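Local coordinates for lipoprotein (Klebsiella pneumoniae subsp. pneumoniae, PDB 4HWM), which is of unknown function but is a bacterial YedD-like lipoprotein that folds as a closed antiparallel beta barrel, at residues A19-W25 with R88-I93; F52-Q56 with Y95-T99; A62-K66 with V77-D82. One frame throughout, in Å; residues are numbered along the deposited sequence. Where two conformers were deposited one is given.

Contact 1: A19-W25 with R88-I93; sequences AGLAGFW and REGNTI
Trp-25 and Ile-93 pack an aromatic face against an aliphatic branch near one end of the antiparallel barrel, while Arg-88 reaches from the end of strand 83-89, just before the turn to strand 92-95, to the chain entering strand 23-26. Ile-93 CG2 lies 3.7 Å from the centroid of the six-membered ring of Trp-25, only 8° off the ring normal, a CH-pi contact. Ile-93 CD1 lies over the same face near Trp-25 CG (3.8 Å), so both branches touch the indole. Ile-93 CG2 also meets Leu-21 CD1 at 3.8 Å, the two side chains crossing at about a right angle.

Trp-25 NE1 donates to Leu-21 O at 2.9 Å, almost in the ring plane; this ties the ring to the preceding loop and satisfies the nitrogen of a buried residue. At the far end of the ring, Trp-25 CZ3 approaches Asn-91 O edge-on at 3.5 Å.

Arg-88 leaves the strand with CG anti to the backbone N (chi1 -173°), then bends at chi3 (74°), which lays the guanidinium against Gly-20. Gly-20 CA covers one face of it near the rim; having no side chain, glycine leaves room there and also suits the positive phi. Arg-88 NH1 turns back to Gly-90 O at 2.9 Å, bracing the type II' turn Glu-89 to Thr-92, where glycine suits position two. Arg-88 NH2 makes a weak bond to Ala-19 O, reinforced by a water that accepts from Arg-88 NE at 2.8 Å and donates to that same carbonyl.

Strand 98-103 touches both segments: Leu-100 meets Trp-25 and Ile-93, and Arg-102 bonds Gly-20 O and Asn-91 OD1. Strand 40-45 pairs with strand 23-26 through backbone bonding between Leu-43 and Trp-25.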
loop_
_atom_site.group_PDB
_atom_site.type_symbol
_atom_site.label_atom_id
_atom_site.label_comp_id
_atom_site.label_asym_id
_atom_site.label_seq_id
_atom_site.Cartn_x
_atom_site.Cartn_y
_atom_site.Cartn_z
ATOM N N ALA A 19 7.788 -12.421 -5.105
ATOM C CA ALA A 19 6.785 -13.452 -5.051
ATOM C C ALA A 19 6.052 -13.439 -3.706
ATOM O O ALA A 19 6.667 -13.445 -2.642
ATOM C CB ALA A 19 7.432 -14.831 -5.273
ATOM N N GLY A 20 4.724 -13.433 -3.782
ATOM C CA GLY A 20 3.869 -13.494 -2.609
ATOM C C GLY A 20 3.374 -12.142 -2.112
ATOM O O GLY A 20 2.484 -12.137 -1.304
ATOM N N LEU A 21 3.961 -11.037 -2.579
ATOM C CA LEU A 21 3.620 -9.707 -2.073
ATOM C C LEU A 21 2.493 -9.057 -2.868
ATOM O O LEU A 21 1.690 -8.335 -2.289
ATOM C CB LEU A 21 4.821 -8.787 -2.016
ATOM C CG LEU A 21 4.580 -7.405 -1.389
ATOM C CD1 LEU A 21 4.086 -7.525 0.085
ATOM C CD2 LEU A 21 5.818 -6.501 -1.539
ATOM N N ALA A 22 2.395 -9.321 -4.159
ATOM C CA ALA A 22 1.346 -8.719 -4.966
ATOM C C ALA A 22 -0.006 -9.134 -4.423
ATOM O O ALA A 22 -0.250 -10.304 -4.117
ATOM C CB ALA A 22 1.498 -9.095 -6.445
ATOM N N GLY A 23 -0.905 -8.163 -4.290
ATOM C CA GLY A 23 -2.233 -8.446 -3.747
ATOM C C GLY A 23 -2.863 -7.220 -3.126
ATOM O O GLY A 23 -2.390 -6.114 -3.288
ATOM N N PHE A 24 -3.967 -7.492 -2.459
ATOM C CA PHE A 24 -4.652 -6.553 -1.588
ATOM C C PHE A 24 -4.361 -6.934 -0.135
ATOM O O PHE A 24 -4.461 -8.099 0.234
ATOM C CB PHE A 24 -6.162 -6.614 -1.776
ATOM C CG PHE A 24 -6.649 -6.291 -3.161
ATOM C CD1 PHE A 24 -6.186 -5.208 -3.850
ATOM C CD2 PHE A 24 -7.631 -7.067 -3.742
ATOM C CE1 PHE A 24 -6.687 -4.896 -5.107
ATOM C CE2 PHE A 24 -8.126 -6.782 -4.999
ATOM C CZ PHE A 24 -7.662 -5.685 -5.685
ATOM N N TRP A 25 -4.038 -5.927 0.673
ATOM C CA TRP A 25 -3.717 -6.104 2.076
ATOM C C TRP A 25 -4.579 -5.145 2.878
ATOM O O TRP A 25 -4.709 -3.993 2.480
ATOM C CB TRP A 25 -2.228 -5.799 2.263
ATOM C CG TRP A 25 -1.361 -6.701 1.463
ATOM C CD1 TRP A 25 -0.910 -6.498 0.186
ATOM C CD2 TRP A 25 -0.856 -7.967 1.870
ATOM N NE1 TRP A 25 -0.167 -7.570 -0.227
ATOM C CE2 TRP A 25 -0.103 -8.481 0.789
ATOM C CE3 TRP A 25 -0.947 -8.718 3.043
ATOM C CZ2 TRP A 25 0.522 -9.717 0.846
ATOM C CZ3 TRP A 25 -0.271 -9.944 3.103
ATOM C CH2 TRP A 25 0.428 -10.422 2.004
ATOM N N ARG A 88 6.941 -9.067 4.779
ATOM C CA ARG A 88 5.884 -10.029 4.666
ATOM C C ARG A 88 6.216 -11.320 5.425
ATOM O O ARG A 88 7.355 -11.794 5.394
ATOM C CB ARG A 88 5.627 -10.363 3.196
ATOM C CG ARG A 88 4.407 -11.246 2.981
ATOM C CD ARG A 88 4.152 -11.495 1.489
ATOM N NE ARG A 88 5.091 -12.438 0.878
ATOM C CZ ARG A 88 4.961 -13.762 0.931
ATOM N NH1 ARG A 88 3.946 -14.308 1.568
ATOM N NH2 ARG A 88 5.853 -14.551 0.319
ATOM N N GLU A 89 5.198 -11.858 6.082
ATOM C CA GLU A 89 5.224 -13.226 6.611
ATOM C C GLU A 89 3.909 -13.912 6.278
ATOM O O GLU A 89 2.868 -13.726 6.934
ATOM C CB GLU A 89 5.495 -13.285 8.117
ATOM C CG GLU A 89 6.085 -14.642 8.546
ATOM C CD GLU A 89 7.530 -14.791 8.095
ATOM O OE1 GLU A 89 8.414 -14.183 8.741
ATOM O OE2 GLU A 89 7.779 -15.501 7.090
ATOM N N GLY A 90 3.937 -14.696 5.204
ATOM C CA GLY A 90 2.771 -15.429 4.781
ATOM C C GLY A 90 1.665 -14.466 4.349
ATOM O O GLY A 90 1.850 -13.676 3.427
ATOM N N ASN A 91 0.521 -14.560 5.025
ATOM C CA ASN A 91 -0.655 -13.738 4.716
ATOM C C ASN A 91 -0.762 -12.456 5.533
ATOM O O ASN A 91 -1.844 -11.866 5.609
ATOM C CB ASN A 91 -1.926 -14.551 4.873
ATOM C CG ASN A 91 -2.048 -15.620 3.824
ATOM O OD1 ASN A 91 -1.571 -15.451 2.689
ATOM N ND2 ASN A 91 -2.677 -16.743 4.193
ATOM N N THR A 92 0.337 -12.037 6.134
ATOM C CA THR A 92 0.402 -10.739 6.794
ATOM C C THR A 92 1.635 -9.959 6.386
ATOM O O THR A 92 2.690 -10.535 6.065
ATOM C CB THR A 92 0.333 -10.833 8.340
ATOM O OG1 THR A 92 1.568 -11.312 8.844
ATOM C CG2 THR A 92 -0.786 -11.751 8.787
ATOM N N ILE A 93 1.472 -8.641 6.345
ATOM C CA ILE A 93 2.583 -7.723 6.189
ATOM C C ILE A 93 2.682 -6.763 7.373
ATOM O O ILE A 93 1.655 -6.419 7.989
ATOM C CB ILE A 93 2.568 -6.914 4.862
ATOM C CG1 ILE A 93 1.301 -6.050 4.736
ATOM C CG2 ILE A 93 2.773 -7.839 3.660
ATOM C CD1 ILE A 93 1.341 -5.083 3.573
HETATM O O HOH W 1 7.261 -11.326 -0.527
#

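Contact 2: F52-Q56 with Y95-T99; sequences FDCRQ and YDRMT
Met-98, a selenomethionine in this crystal, sets its CE methyl over the centre of the Arg-55 guanidinium, 3.6 Å from Arg-55 CZ; the bend at chi3 (-71°) turns the methyl onto that face. The N-H bonds point out in the plane of the group, where two aspartates meet them in a salt-bridge network. Asp-53 is gripped side-on: Arg-55 NE meets its OD1 and Arg-55 NH2 its OD2, each oxygen using a syn lone pair and each bond nearly straight (174°). Asp-96 is gripped end-on, its OD2 receiving both NH1 (3.0 Å) and NH2 (2.9 Å) of Arg-55, with the carboxylate turned 61° from the guanidinium plane. Two acids probably stabilise the positive charge. Tyr-95 OH donates to Asp-53 OD2 at 2.6 Å from the anti side, giving that oxygen a second donor and holding the carboxylate for Arg-55. The type I' turn brings Tyr-95, Asp-96 and Met-98 to face strand 50-56.

The network joins that strand to the turn between strands 92-95 and 98-103. Asn-76 of strand 73-78 bonds the tyrosine hydroxyl, Ala-41 of strand 40-45 touches Arg-55 and Met-98, and helix 108-118 packs on Phe-52 and Cys-54, the latter disulfide-bonded to Cys-110.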
loop_
_atom_site.group_PDB
_atom_site.type_symbol
_atom_site.label_atom_id
_atom_site.label_comp_id
_atom_site.label_asym_id
_atom_site.label_seq_id
_atom_site.Cartn_x
_atom_site.Cartn_y
_atom_site.Cartn_z
ATOM N N PHE A 52 -0.786 1.360 -3.708
ATOM C CA PHE A 52 -1.821 2.312 -3.301
ATOM C C PHE A 52 -2.075 2.133 -1.828
ATOM O O PHE A 52 -2.434 1.026 -1.394
ATOM C CB PHE A 52 -3.104 2.038 -4.094
ATOM C CG PHE A 52 -4.103 3.169 -4.087
ATOM C CD1 PHE A 52 -3.795 4.378 -4.672
ATOM C CD2 PHE A 52 -5.348 3.011 -3.500
ATOM C CE1 PHE A 52 -4.743 5.395 -4.712
ATOM C CE2 PHE A 52 -6.273 4.024 -3.512
ATOM C CZ PHE A 52 -5.963 5.225 -4.089
ATOM N N ASP A 53 -1.868 3.208 -1.069
ATOM C CA ASP A 53 -1.962 3.198 0.408
ATOM C C ASP A 53 -3.230 3.976 0.733
ATOM O O ASP A 53 -3.270 5.171 0.441
ATOM C CB ASP A 53 -0.695 3.859 0.969
ATOM C CG ASP A 53 -0.697 4.016 2.482
ATOM O OD1 ASP A 53 -1.770 4.125 3.089
ATOM O OD2 ASP A 53 0.408 4.058 3.041
ATOM N N CYS A 54 -4.255 3.289 1.261
ATOM C CA CYS A 54 -5.578 3.899 1.465
ATOM C C CYS A 54 -5.989 3.665 2.893
ATOM O O CYS A 54 -6.085 2.526 3.328
ATOM C CB CYS A 54 -6.582 3.285 0.491
ATOM S SG CYS A 54 -8.214 3.997 0.548
ATOM N N ARG A 55 -6.209 4.740 3.628
ATOM C CA ARG A 55 -6.557 4.651 5.041
ATOM C C ARG A 55 -7.838 5.419 5.261
ATOM O O ARG A 55 -8.043 6.442 4.649
ATOM C CB ARG A 55 -5.440 5.218 5.879
ATOM C CG ARG A 55 -4.130 4.539 5.555
ATOM C CD ARG A 55 -3.049 4.972 6.442
ATOM N NE ARG A 55 -1.731 4.677 5.892
ATOM C CZ ARG A 55 -0.590 4.686 6.554
ATOM N NH1 ARG A 55 -0.551 4.996 7.848
ATOM N NH2 ARG A 55 0.529 4.432 5.895
ATOM N N GLN A 56 -8.704 4.920 6.120
ATOM C CA GLN A 56 -10.021 5.506 6.269
ATOM C C GLN A 56 -10.532 5.403 7.693
ATOM O O GLN A 56 -10.305 4.419 8.402
ATOM C CB GLN A 56 -11.012 4.829 5.336
ATOM C CG GLN A 56 -11.209 3.363 5.555
ATOM C CD GLN A 56 -12.071 2.758 4.498
ATOM O OE1 GLN A 56 -13.315 2.914 4.532
ATOM N NE2 GLN A 56 -11.459 2.056 3.565
ATOM N N TYR A 95 3.655 -2.955 7.917
ATOM C CA TYR A 95 3.697 -1.787 7.078
ATOM C C TYR A 95 3.327 -0.559 7.903
ATOM O O TYR A 95 2.234 -0.496 8.457
ATOM C CB TYR A 95 2.706 -1.951 5.925
ATOM C CG TYR A 95 2.630 -0.751 5.036
ATOM C CD1 TYR A 95 3.705 -0.402 4.225
ATOM C CD2 TYR A 95 1.466 -0.002 4.931
ATOM C CE1 TYR A 95 3.644 0.681 3.401
ATOM C CE2 TYR A 95 1.404 1.087 4.107
ATOM C CZ TYR A 95 2.485 1.436 3.346
ATOM O OH TYR A 95 2.472 2.501 2.518
ATOM N N ASP A 96 4.234 0.402 7.944
ATOM C CA ASP A 96 4.050 1.671 8.655
ATOM C C ASP A 96 3.426 1.481 10.045
ATOM O O ASP A 96 2.438 2.109 10.392
ATOM C CB ASP A 96 3.262 2.654 7.792
ATOM C CG ASP A 96 3.358 4.084 8.294
ATOM O OD1 ASP A 96 4.325 4.426 9.019
ATOM O OD2 ASP A 96 2.434 4.857 7.972
ATOM N N ARG A 97 4.002 0.581 10.819
ATOM C CA ARG A 97 3.630 0.374 12.219
ATOM C C ARG A 97 2.267 -0.307 12.403
ATOM O O ARG A 97 1.704 -0.324 13.503
ATOM C CB ARG A 97 3.737 1.706 13.017
ATOM C CG ARG A 97 5.133 2.355 12.867
ATOM C CD ARG A 97 5.362 3.660 13.656
ATOM N NE ARG A 97 4.597 4.757 13.070
ATOM C CZ ARG A 97 3.409 5.193 13.512
ATOM N NH1 ARG A 97 2.835 4.664 14.585
ATOM N NH2 ARG A 97 2.801 6.171 12.880
HETATM N N MSE A 98 1.792 -0.956 11.348
HETATM C CA MSE A 98 0.550 -1.701 11.356
HETATM C C MSE A 98 0.753 -3.103 10.825
HETATM O O MSE A 98 1.796 -3.411 10.247
HETATM C CB MSE A 98 -0.476 -1.025 10.457
HETATM C CG MSE A 98 -0.742 0.444 10.815
HETATM SE SE MSE A 98 -1.923 1.348 9.638
HETATM C CE MSE A 98 -0.726 1.456 8.101
ATOM N N THR A 99 -0.247 -3.934 11.042
ATOM C CA THR A 99 -0.273 -5.299 10.498
ATOM C C THR A 99 -1.462 -5.400 9.576
ATOM O O THR A 99 -2.594 -5.130 9.977
ATOM C CB THR A 99 -0.406 -6.345 11.608
ATOM O OG1 THR A 99 0.734 -6.246 12.480
ATOM C CG2 THR A 99 -0.446 -7.774 11.034
HETATM O O HOH W 2 0.623 4.211 10.691
#

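Contact 3: A62-K66 with V77-D82; sequences AQPGK and VTASLD
Gln-63 and Asp-82 meet at about a right angle beside the open end of a beta hairpin, strands 60-70 and 73-78, away from the hairpin's own turn; here the second strand gives way to a type I turn, Thr-78 to Leu-81. The amide plane of Gln-63 and the carboxylate plane of Asp-82 stand 83° apart. NE2 of Gln-63 keeps Asp-82 OD2 in its own amide plane and meets that oxygen nearly in line with the C-O bond, at 3.2 Å. The reach comes from the long glutamine chain, extended beyond CG.

Thr-78 lies beside this pair and is the hub of the turn. Its OG1 sits between the backbone N and the carbonyl carbon (chi1 66°), a placement that brings it to Asp-82: Thr-78 OG1 donates to Asp-82 OD2 at 2.9 Å, from above the carboxylate plane, and accepts from Asp-82 N at 3.1 Å. Threonine suits the place because one hydroxyl can do both, while its side chain also touches Tyr-84 of strand 83-89. Asp-82 OD2 is thereby held by two donors.

The backbones join by antiparallel pairing. Lys-66 and Val-77 form a hydrogen-bonded pair, Lys-66 N to Val-77 O and Val-77 N to Lys-66 O, both 2.8 Å. Their side chains share one face of the sheet, though Lys-66 NZ goes on to bond Tyr-9 O and the lysine makes a cation-pi contact with that ring. Gly-65 opposes Thr-78 in the adjoining non-hydrogen-bonded pair. Lacking a side chain, it allows a CA-CA separation of just 3.8 Å. Past this pinch, where the strand turns away, Ala-79 N still donates to Pro-64 O at 3.0 Å.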
loop_
_atom_site.group_PDB
_atom_site.type_symbol
_atom_site.label_atom_id
_atom_site.label_comp_id
_atom_site.label_asym_id
_atom_site.label_seq_id
_atom_site.Cartn_x
_atom_site.Cartn_y
_atom_site.Cartn_z
ATOM N N ALA A 62 -5.731 8.565 0.628
ATOM C CA ALA A 62 -5.175 7.561 -0.249
ATOM C C ALA A 62 -4.036 8.149 -1.096
ATOM O O ALA A 62 -4.103 9.305 -1.530
ATOM C CB ALA A 62 -6.275 7.003 -1.127
ATOM N N GLN A 63 -2.990 7.356 -1.298
ATOM C CA GLN A 63 -1.791 7.811 -2.005
ATOM C C GLN A 63 -1.215 6.710 -2.856
ATOM O O GLN A 63 -0.885 5.654 -2.336
ATOM C CB GLN A 63 -0.696 8.228 -1.020
ATOM C CG GLN A 63 -1.125 9.298 0.005
ATOM C CD GLN A 63 -0.169 9.328 1.148
ATOM O OE1 GLN A 63 -0.545 9.030 2.287
ATOM N NE2 GLN A 63 1.098 9.581 0.848
ATOM N N PRO A 64 -1.060 6.968 -4.164
ATOM C CA PRO A 64 -0.311 6.040 -4.999
ATOM C C PRO A 64 1.172 6.004 -4.589
ATOM O O PRO A 64 1.691 6.945 -3.992
ATOM C CB PRO A 64 -0.514 6.605 -6.413
ATOM C CG PRO A 64 -1.872 7.362 -6.320
ATOM C CD PRO A 64 -1.763 8.001 -4.953
ATOM N N GLY A 65 1.871 4.928 -4.942
ATOM C CA GLY A 65 3.298 4.806 -4.707
ATOM C C GLY A 65 3.922 3.743 -5.604
ATOM O O GLY A 65 3.275 3.227 -6.509
ATOM N N LYS A 66 5.174 3.446 -5.305
ATOM C CA LYS A 66 5.966 2.479 -6.048
ATOM C C LYS A 66 6.811 1.695 -5.089
ATOM O O LYS A 66 7.377 2.273 -4.183
ATOM C CB LYS A 66 6.980 3.186 -6.985
ATOM C CG LYS A 66 6.399 4.004 -8.051
ATOM C CD LYS A 66 7.474 4.780 -8.799
ATOM C CE LYS A 66 6.919 5.696 -9.841
ATOM N NZ LYS A 66 8.051 6.539 -10.396
ATOM N N VAL A 77 7.452 3.578 -1.687
ATOM C CA VAL A 77 7.751 5.004 -1.840
ATOM C C VAL A 77 6.494 5.690 -2.372
ATOM O O VAL A 77 6.065 5.419 -3.477
ATOM C CB VAL A 77 8.941 5.264 -2.819
ATOM C CG1 VAL A 77 9.258 6.753 -2.857
ATOM C CG2 VAL A 77 10.152 4.421 -2.419
ATOM N N THR A 78 5.871 6.559 -1.581
ATOM C CA THR A 78 4.640 7.193 -2.050
ATOM C C THR A 78 4.971 8.342 -2.960
ATOM O O THR A 78 6.102 8.830 -2.959
ATOM C CB THR A 78 3.772 7.749 -0.919
ATOM O OG1 THR A 78 4.470 8.831 -0.300
ATOM C CG2 THR A 78 3.411 6.706 0.083
ATOM N N ALA A 79 3.948 8.837 -3.666
ATOM C CA ALA A 79 4.100 9.953 -4.606
ATOM C C ALA A 79 4.557 11.253 -3.922
ATOM O O ALA A 79 5.034 12.157 -4.598
ATOM C CB ALA A 79 2.810 10.167 -5.404
ATOM N N SER A 80 4.397 11.325 -2.592
ATOM C CA SER A 80 4.924 12.435 -1.777
ATOM C C SER A 80 6.294 12.132 -1.174
ATOM O O SER A 80 6.806 12.912 -0.372
ATOM C CB SER A 80 3.948 12.756 -0.648
ATOM O OG SER A 80 2.668 13.016 -1.171
ATOM N N LEU A 81 6.876 10.989 -1.544
ATOM C CA LEU A 81 8.202 10.539 -1.105
ATOM C C LEU A 81 8.283 10.118 0.376
ATOM O O LEU A 81 9.351 10.130 0.985
ATOM C CB LEU A 81 9.310 11.534 -1.485
ATOM C CG LEU A 81 9.685 11.685 -2.960
ATOM C CD1 LEU A 81 10.815 12.721 -3.105
ATOM C CD2 LEU A 81 10.092 10.355 -3.598
ATOM N N ASP A 82 7.165 9.672 0.937
ATOM C CA ASP A 82 7.228 8.892 2.175
ATOM C C ASP A 82 7.842 7.533 1.780
ATOM O O ASP A 82 7.523 7.001 0.714
ATOM C CB ASP A 82 5.844 8.678 2.803
ATOM C CG ASP A 82 5.014 9.947 2.890
ATOM O OD1 ASP A 82 5.477 10.929 3.529
ATOM O OD2 ASP A 82 3.882 9.943 2.327
#

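How the contacts relate
All three contacts belong to one closed antiparallel sheet. Contacts 2 and 3 have centres about 12 Å apart and share a strand boundary: Asp-53 O lies 2.8 Å from Gln-63 N, a probable hydrogen bond between neighbouring strands 50-56 and 60-70, and the Phe-52 ring packs on Ala-62. Contacts 1 and 2, with centres about 13 Å apart, meet through Thr-99 CG2, 3.9 Å from Ile-93 O, where strands 92-95 and 98-103 run side by side. Contacts 1 and 3 lie on opposite sides of the chain's centre, about 9 Å apart at their nearest atoms, linked by the succession of strands 73-78 and 83-89. Along the chain, contact 3 nests inside the loops closed by the other two.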